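Local coordinates for EIAV protease (Equine infectious anemia virus, PDB 1FMB), which probably cleaves the viral polyprotein as a retroviral aspartyl protease, working as a dimer of two identical chains around one active-site cleft, at residues Val13-Thr18 with Asn39-Arg44; Val60-Thr65 with Leu81-Pro86. The protein carries 1 engineered substitution. All blocks are in the same frame, centred on the assembly; numbering follows the deposited sequence.

Overall arrangement
Both contacts belong to the retroviral aspartyl protease fold and build on one mixed, curled sheet, in which strands 10-15 and 58-71 are neighbours. They follow in series: contact 1 (13-18 with 39-44) is complete before the first residue of contact 2 (60-65 with 81-86). Their centres are about 16 Å apart and their nearest atoms about 5 Å, so they do not touch. Contact 1 fastens the tight turn after strand 10-15 to the chain leaving helix 35-40. Contact 2 pairs the two arms of the hairpin made by strands 58-71 and 74-83. Contact 1 lies away from the inhibitor, the Arg40 side chain about 13 Å from it, while contact 2 runs to it through Pro86.

Contact 1. Residues Val13-Thr18 with Asn39-Arg44; sequences VLINDT and NRLKYR
Thr18 with Lys42 and Asn16 with Tyr43 make the two hydrogen bonds that tie the turn Ile15 to Thr18 to 39-44, each pairing a side chain with backbone. The backbone N of Lys42 donates to Thr18 OG1 over 3.0 Å, nearly straight at 164°. That hydroxyl is itself the donor to Asn16 O, which it meets from above the carbonyl plane, so its rotation is fixed by two bonds. The second crossing bond runs from Asn16 ND2 to Tyr43 O, 3.0 Å, with the donor also above the carbonyl plane; Asn16 OD1 takes the backbone N of Thr68, so both ends of the amide are held.

Charge plays a looser part. Asp17 OD2 and Lys42 NZ stand 4.1 Å apart, beyond a salt bridge, and the lysine chain bends at its third and fourth torsions as it passes Asp17 O. The same carboxylate oxygen lies at the edge of the Tyr43 ring, 3.8 Å from CE2.

Apolar packing is brief: Leu41 CD2 sits 4.1 Å from Ile15 CG2, beside Ile15 O. The type I' turn joins strands 10-15 and 18-24 as a hairpin; Ile15 also packs on Val67 and Ile69 of strand 58-71, while 39-44 carries the chain out of helix 35-40.

Contact 2. Residues Val60-Thr65 with Leu81-Pro86; sequences VETFST and LVADIP. With HYB ([2-(2-methyl-propane-2-sulfonylmethyl)-3-naphthalen-1-yl-propionyl-valinyl]-phenylalaninol), chain B.
Val82 N donates to Phe63 O over 2.7 Å, the shorter of two backbone bonds that make Phe63 and Val82 an antiparallel hydrogen-bonded pair. Its return bond, from Phe63 N to Val82 O, is longer at 3.3 Å. Phe63 O also receives a CA-H...O contact from Leu81, and Val82 O one from Thr62. Next along, Ser64 and Leu81 form a non-hydrogen-bonded pair, with Leu81 CD2 against Ser64 CB.

Phe63 and Val82 share a face of the sheet, and the aromatic ring folds over the valine. With CG set between the backbone N and carbonyl carbon (chi1 52°), the ring lies across Val82, whose CB stands 3.6 Å from the ring centroid, 17° off the normal: a CH-pi contact. Both methyls lie over the same ring face as CB, CG2 reaching CE1 at 3.4 Å and CG1 set toward CZ and CE2; CG2 also meets Thr65 CG2. Tyr38 meets the same phenyl edge-to-face, and Lys47 makes a cation-pi contact with it.

Beyond the paired strands a water bridges the widening gap, donating to Glu61 O and accepting from Asp84 N, and Val60 CG1 meets Ala83 CB at 4.0 Å. Asp84, centre of an inverse gamma turn, turns the chain toward Pro86, which borders the inhibitor's phenyl group and its naphthalene, CB lying 3.7 Å from C4.

The chemistry implies a hairpin joined by direct bonds and an apolar cover at Phe63-Val82, then by water and the Val60-Ala83 contact, before Pro86 offers an apolar surface to the inhibitor.

Contact 1. Residues Val13-Thr18 with Asn39-Arg44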
loop_
_atom_site.group_PDB
_atom_site.type_symbol
_atom_site.label_atom_id
_atom_site.label_comp_id
_atom_site.label_asym_id
_atom_site.label_seq_id
_atom_site.Cartn_x
_atom_site.Cartn_y
_atom_site.Cartn_z
ATOM N N VAL A 13 -6.695 -15.669 4.616
ATOM C CA VAL A 13 -5.705 -16.619 4.090
ATOM C C VAL A 13 -5.308 -17.567 5.230
ATOM O O VAL A 13 -5.404 -17.240 6.435
ATOM C CB VAL A 13 -4.378 -16.102 3.504
ATOM C CG1 VAL A 13 -4.604 -15.230 2.261
ATOM C CG2 VAL A 13 -3.510 -15.311 4.468
ATOM N N LEU A 14 -4.810 -18.774 4.929
ATOM C CA LEU A 14 -4.345 -19.596 6.068
ATOM C C LEU A 14 -2.821 -19.414 6.118
ATOM O O LEU A 14 -2.196 -19.613 5.108
ATOM C CB LEU A 14 -4.600 -21.128 5.907
ATOM C CG LEU A 14 -6.118 -21.453 6.016
ATOM C CD1 LEU A 14 -6.451 -22.848 5.504
ATOM C CD2 LEU A 14 -6.588 -21.337 7.455
ATOM N N ILE A 15 -2.245 -18.961 7.257
ATOM C CA ILE A 15 -0.805 -18.884 7.341
ATOM C C ILE A 15 -0.449 -19.925 8.404
ATOM O O ILE A 15 -0.983 -19.840 9.543
ATOM C CB ILE A 15 -0.378 -17.465 7.768
ATOM C CG1 ILE A 15 -0.886 -16.552 6.654
ATOM C CG2 ILE A 15 1.152 -17.488 7.963
ATOM C CD1 ILE A 15 -0.754 -15.035 6.744
ATOM N N ASN A 16 0.382 -20.883 8.132
ATOM C CA ASN A 16 0.758 -21.938 9.094
ATOM C C ASN A 16 -0.520 -22.453 9.771
ATOM O O ASN A 16 -0.694 -22.499 10.989
ATOM C CB ASN A 16 1.732 -21.468 10.182
ATOM C CG ASN A 16 3.117 -21.185 9.611
ATOM O OD1 ASN A 16 3.287 -21.325 8.388
ATOM N ND2 ASN A 16 4.110 -20.842 10.434
ATOM N N ASP A 17 -1.493 -22.813 8.947
ATOM C CA ASP A 17 -2.774 -23.352 9.389
ATOM C C ASP A 17 -3.694 -22.507 10.240
ATOM O O ASP A 17 -4.558 -23.002 10.955
ATOM C CB ASP A 17 -2.529 -24.484 10.419
ATOM C CG ASP A 17 -2.412 -25.780 9.654
ATOM O OD1 ASP A 17 -2.043 -25.688 8.469
ATOM O OD2 ASP A 17 -2.711 -26.807 10.303
ATOM N N THR A 18 -3.536 -21.212 10.228
ATOM C CA THR A 18 -4.317 -20.319 11.062
ATOM C C THR A 18 -4.969 -19.305 10.139
ATOM O O THR A 18 -4.222 -18.655 9.399
ATOM C CB THR A 18 -3.243 -19.518 11.847
ATOM O OG1 THR A 18 -2.310 -20.470 12.444
ATOM C CG2 THR A 18 -3.828 -18.650 12.906
ATOM N N ASN A 39 2.334 -14.505 17.132
ATOM C CA ASN A 39 2.110 -15.141 18.434
ATOM C C ASN A 39 0.885 -16.026 18.499
ATOM O O ASN A 39 0.745 -16.855 19.394
ATOM C CB ASN A 39 1.958 -14.092 19.535
ATOM C CG ASN A 39 3.286 -13.391 19.776
ATOM O OD1 ASN A 39 3.285 -12.271 20.295
ATOM N ND2 ASN A 39 4.428 -13.954 19.463
ATOM N N ARG A 40 -0.044 -15.873 17.574
ATOM C CA ARG A 40 -1.264 -16.655 17.510
ATOM C C ARG A 40 -1.171 -17.796 16.502
ATOM O O ARG A 40 -2.120 -18.577 16.439
ATOM C CB ARG A 40 -2.393 -15.753 16.967
ATOM C CG ARG A 40 -3.311 -15.062 17.950
ATOM C CD ARG A 40 -4.109 -13.956 17.256
ATOM N NE ARG A 40 -5.037 -14.404 16.227
ATOM C CZ ARG A 40 -5.918 -13.621 15.612
ATOM N NH1 ARG A 40 -6.067 -12.327 15.910
ATOM N NH2 ARG A 40 -6.734 -14.096 14.685
ATOM N N LEU A 41 -0.100 -17.909 15.700
ATOM C CA LEU A 41 -0.014 -18.981 14.728
ATOM C C LEU A 41 -0.028 -20.333 15.432
ATOM O O LEU A 41 0.594 -20.510 16.482
ATOM C CB LEU A 41 1.267 -18.826 13.896
ATOM C CG LEU A 41 1.385 -17.565 13.028
ATOM C CD1 LEU A 41 2.693 -17.654 12.263
ATOM C CD2 LEU A 41 0.264 -17.334 11.995
ATOM N N LYS A 42 -0.653 -21.334 14.835
ATOM C CA LYS A 42 -0.713 -22.697 15.432
ATOM C C LYS A 42 0.683 -23.280 15.418
ATOM O O LYS A 42 1.052 -23.957 16.389
ATOM C CB LYS A 42 -1.699 -23.529 14.569
ATOM C CG LYS A 42 -3.003 -22.733 14.632
ATOM C CD LYS A 42 -4.325 -23.427 14.394
ATOM C CE LYS A 42 -4.377 -24.869 14.883
ATOM N NZ LYS A 42 -3.337 -25.724 14.227
ATOM N N TYR A 43 1.497 -22.965 14.402
ATOM C CA TYR A 43 2.849 -23.469 14.348
ATOM C C TYR A 43 3.753 -22.290 13.950
ATOM O O TYR A 43 3.198 -21.547 13.156
ATOM C CB TYR A 43 3.064 -24.504 13.233
ATOM C CG TYR A 43 2.121 -25.674 13.341
ATOM C CD1 TYR A 43 2.373 -26.589 14.384
ATOM C CD2 TYR A 43 1.062 -25.900 12.486
ATOM C CE1 TYR A 43 1.593 -27.713 14.592
ATOM C CE2 TYR A 43 0.279 -27.037 12.685
ATOM C CZ TYR A 43 0.542 -27.922 13.718
ATOM O OH TYR A 43 -0.264 -29.024 13.876
ATOM N N ARG A 44 4.956 -22.254 14.456
ATOM C CA ARG A 44 5.896 -21.184 14.091
ATOM C C ARG A 44 7.254 -21.805 13.805
ATOM O O ARG A 44 7.628 -22.745 14.511
ATOM C CB ARG A 44 6.121 -20.270 15.318
ATOM C CG ARG A 44 5.140 -19.130 15.391
ATOM C CD ARG A 44 5.228 -18.445 16.759
ATOM N NE ARG A 44 4.939 -19.463 17.765
ATOM C CZ ARG A 44 3.675 -19.812 18.002
ATOM N NH1 ARG A 44 2.742 -18.971 17.544
ATOM N NH2 ARG A 44 3.455 -20.900 18.738
#

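Contact 2. Residues Val60-Thr65 with Leu81-Pro86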
loop_
_atom_site.group_PDB
_atom_site.type_symbol
_atom_site.label_atom_id
_atom_site.label_comp_id
_atom_site.label_asym_id
_atom_site.label_seq_id
_atom_site.Cartn_x
_atom_site.Cartn_y
_atom_site.Cartn_z
ATOM N N VAL A 60 11.214 0.553 11.014
ATOM C CA VAL A 60 10.826 -0.286 12.155
ATOM C C VAL A 60 11.581 -1.602 12.009
ATOM O O VAL A 60 11.762 -2.130 10.917
ATOM C CB VAL A 60 9.298 -0.393 11.992
ATOM C CG1 VAL A 60 8.803 -1.743 12.435
ATOM C CG2 VAL A 60 8.655 0.783 12.725
ATOM N N GLU A 61 12.069 -2.149 13.129
ATOM C CA GLU A 61 12.837 -3.379 13.126
ATOM C C GLU A 61 11.987 -4.590 12.751
ATOM O O GLU A 61 10.812 -4.596 13.000
ATOM C CB GLU A 61 13.427 -3.696 14.527
ATOM C CG GLU A 61 14.697 -2.845 14.678
ATOM C CD GLU A 61 15.298 -2.829 16.077
ATOM O OE1 GLU A 61 15.296 -3.885 16.767
ATOM O OE2 GLU A 61 15.795 -1.723 16.432
ATOM N N THR A 62 12.607 -5.549 12.101
ATOM C CA THR A 62 11.846 -6.740 11.757
ATOM C C THR A 62 12.641 -8.021 12.024
ATOM O O THR A 62 13.867 -7.902 12.198
ATOM C CB THR A 62 11.696 -6.760 10.219
ATOM O OG1 THR A 62 12.933 -6.599 9.500
ATOM C CG2 THR A 62 10.675 -5.704 9.860
ATOM N N PHE A 63 11.924 -9.140 12.033
ATOM C CA PHE A 63 12.652 -10.412 12.026
ATOM C C PHE A 63 11.944 -11.198 10.896
ATOM O O PHE A 63 10.838 -10.766 10.564
ATOM C CB PHE A 63 12.674 -11.280 13.226
ATOM C CG PHE A 63 11.441 -11.696 13.908
ATOM C CD1 PHE A 63 10.790 -12.865 13.546
ATOM C CD2 PHE A 63 10.986 -10.917 14.953
ATOM C CE1 PHE A 63 9.669 -13.244 14.270
ATOM C CE2 PHE A 63 9.841 -11.285 15.657
ATOM C CZ PHE A 63 9.194 -12.456 15.302
ATOM N N SER A 64 12.551 -12.184 10.297
ATOM C CA SER A 64 11.862 -12.953 9.251
ATOM C C SER A 64 11.551 -14.342 9.848
ATOM O O SER A 64 12.236 -14.838 10.754
ATOM C CB SER A 64 12.556 -12.993 7.922
ATOM O OG SER A 64 13.740 -13.702 7.945
ATOM N N THR A 65 10.561 -15.008 9.251
ATOM C CA THR A 65 10.154 -16.349 9.756
ATOM C C THR A 65 9.559 -17.160 8.631
ATOM O O THR A 65 8.887 -16.585 7.769
ATOM C CB THR A 65 9.180 -16.158 10.924
ATOM O OG1 THR A 65 9.018 -17.388 11.659
ATOM C CG2 THR A 65 7.758 -15.671 10.581
ATOM N N LEU A 81 8.194 -11.180 6.866
ATOM C CA LEU A 81 8.795 -10.404 7.955
ATOM C C LEU A 81 7.787 -10.306 9.089
ATOM O O LEU A 81 6.554 -10.529 8.902
ATOM C CB LEU A 81 9.072 -8.965 7.478
ATOM C CG LEU A 81 9.992 -8.911 6.245
ATOM C CD1 LEU A 81 10.256 -7.467 5.848
ATOM C CD2 LEU A 81 11.295 -9.633 6.562
ATOM N N VAL A 82 8.206 -10.055 10.321
ATOM C CA VAL A 82 7.324 -9.882 11.495
ATOM C C VAL A 82 7.629 -8.499 12.109
ATOM O O VAL A 82 8.808 -8.134 12.304
ATOM C CB VAL A 82 7.525 -10.990 12.533
ATOM C CG1 VAL A 82 6.548 -10.731 13.658
ATOM C CG2 VAL A 82 7.359 -12.369 11.888
ATOM N N ALA A 83 6.638 -7.658 12.368
ATOM C CA ALA A 83 6.916 -6.321 12.937
ATOM C C ALA A 83 5.757 -5.779 13.717
ATOM O O ALA A 83 4.605 -6.248 13.553
ATOM C CB ALA A 83 7.325 -5.370 11.781
ATOM N N ASP A 84 6.015 -4.822 14.686
ATOM C CA ASP A 84 4.839 -4.347 15.419
ATOM C C ASP A 84 4.069 -3.305 14.609
ATOM O O ASP A 84 4.191 -2.103 14.894
ATOM C CB ASP A 84 5.295 -3.609 16.691
ATOM C CG ASP A 84 5.702 -4.631 17.739
ATOM O OD1 ASP A 84 5.055 -5.687 17.839
ATOM O OD2 ASP A 84 6.669 -4.368 18.488
ATOM N N ILE A 85 3.326 -3.729 13.612
ATOM C CA ILE A 85 2.530 -2.865 12.764
ATOM C C ILE A 85 1.062 -3.204 13.024
ATOM O O ILE A 85 0.789 -4.237 13.607
ATOM C CB ILE A 85 2.937 -2.924 11.291
ATOM C CG1 ILE A 85 2.801 -4.322 10.671
ATOM C CG2 ILE A 85 4.408 -2.503 11.222
ATOM C CD1 ILE A 85 2.745 -4.285 9.138
ATOM N N PRO A 86 0.122 -2.350 12.616
ATOM C CA PRO A 86 -1.279 -2.537 12.941
ATOM C C PRO A 86 -1.984 -3.617 12.165
ATOM O O PRO A 86 -3.059 -3.997 12.610
ATOM C CB PRO A 86 -1.892 -1.181 12.482
ATOM C CG PRO A 86 -0.711 -0.286 12.534
ATOM C CD PRO A 86 0.439 -1.074 11.983
HETATM S S1 HYB B . -4.658 6.835 7.663
HETATM O O2 HYB B . -4.201 6.781 9.024
HETATM O O3 HYB B . -3.811 7.435 6.684
HETATM C C4 HYB B . -4.220 1.577 11.472
HETATM C C5 HYB B . -3.622 2.755 11.142
HETATM C C6 HYB B . -3.580 3.189 9.757
HETATM C C7 HYB B . -4.136 2.428 8.790
HETATM C C8 HYB B . -4.791 1.120 9.117
HETATM C C9 HYB B . -4.817 0.743 10.466
HETATM C C10 HYB B . -5.449 -0.489 10.851
HETATM C C11 HYB B . -6.007 -1.292 9.891
HETATM C C12 HYB B . -5.972 -0.913 8.520
HETATM C C13 HYB B . -5.368 0.291 8.148
HETATM O O14 HYB B . -0.489 -0.082 2.958
HETATM C C15 HYB B . 0.881 0.366 3.273
HETATM N N16 HYB B . -0.168 2.220 4.442
HETATM C C17 HYB B . 0.757 1.091 4.642
HETATM C C18 HYB B . 0.154 0.170 5.729
HETATM C C19 HYB B . 0.214 0.580 7.186
HETATM C C20 HYB B . -0.839 1.220 7.850
HETATM C C21 HYB B . -0.795 1.542 9.212
HETATM C C22 HYB B . 0.354 1.219 9.943
HETATM C C23 HYB B . 1.406 0.559 9.313
HETATM C C24 HYB B . 1.343 0.244 7.952
HETATM N N25 HYB B . -1.823 4.473 5.665
HETATM C C26 HYB B . -1.013 4.532 4.420
HETATM C C27 HYB B . 0.171 3.533 4.714
HETATM O O28 HYB B . 1.292 3.852 5.075
HETATM C C29 HYB B . -0.526 5.954 4.047
HETATM C C30 HYB B . 0.577 5.906 2.977
HETATM C C31 HYB B . -1.774 6.743 3.585
HETATM C C32 HYB B . -3.181 4.376 5.689
HETATM O O33 HYB B . -3.871 4.295 4.666
HETATM C C34 HYB B . -3.811 4.275 7.094
HETATM C C35 HYB B . -4.128 2.770 7.290
HETATM C C36 HYB B . -5.093 5.155 7.244
HETATM C C37 HYB B . -6.753 7.947 6.168
HETATM C C38 HYB B . -6.236 7.782 7.620
HETATM C C39 HYB B . -5.876 9.197 8.134
HETATM C C40 HYB B . -7.284 7.111 8.542
HETATM O O HOH W 1 8.752 -4.164 15.086
#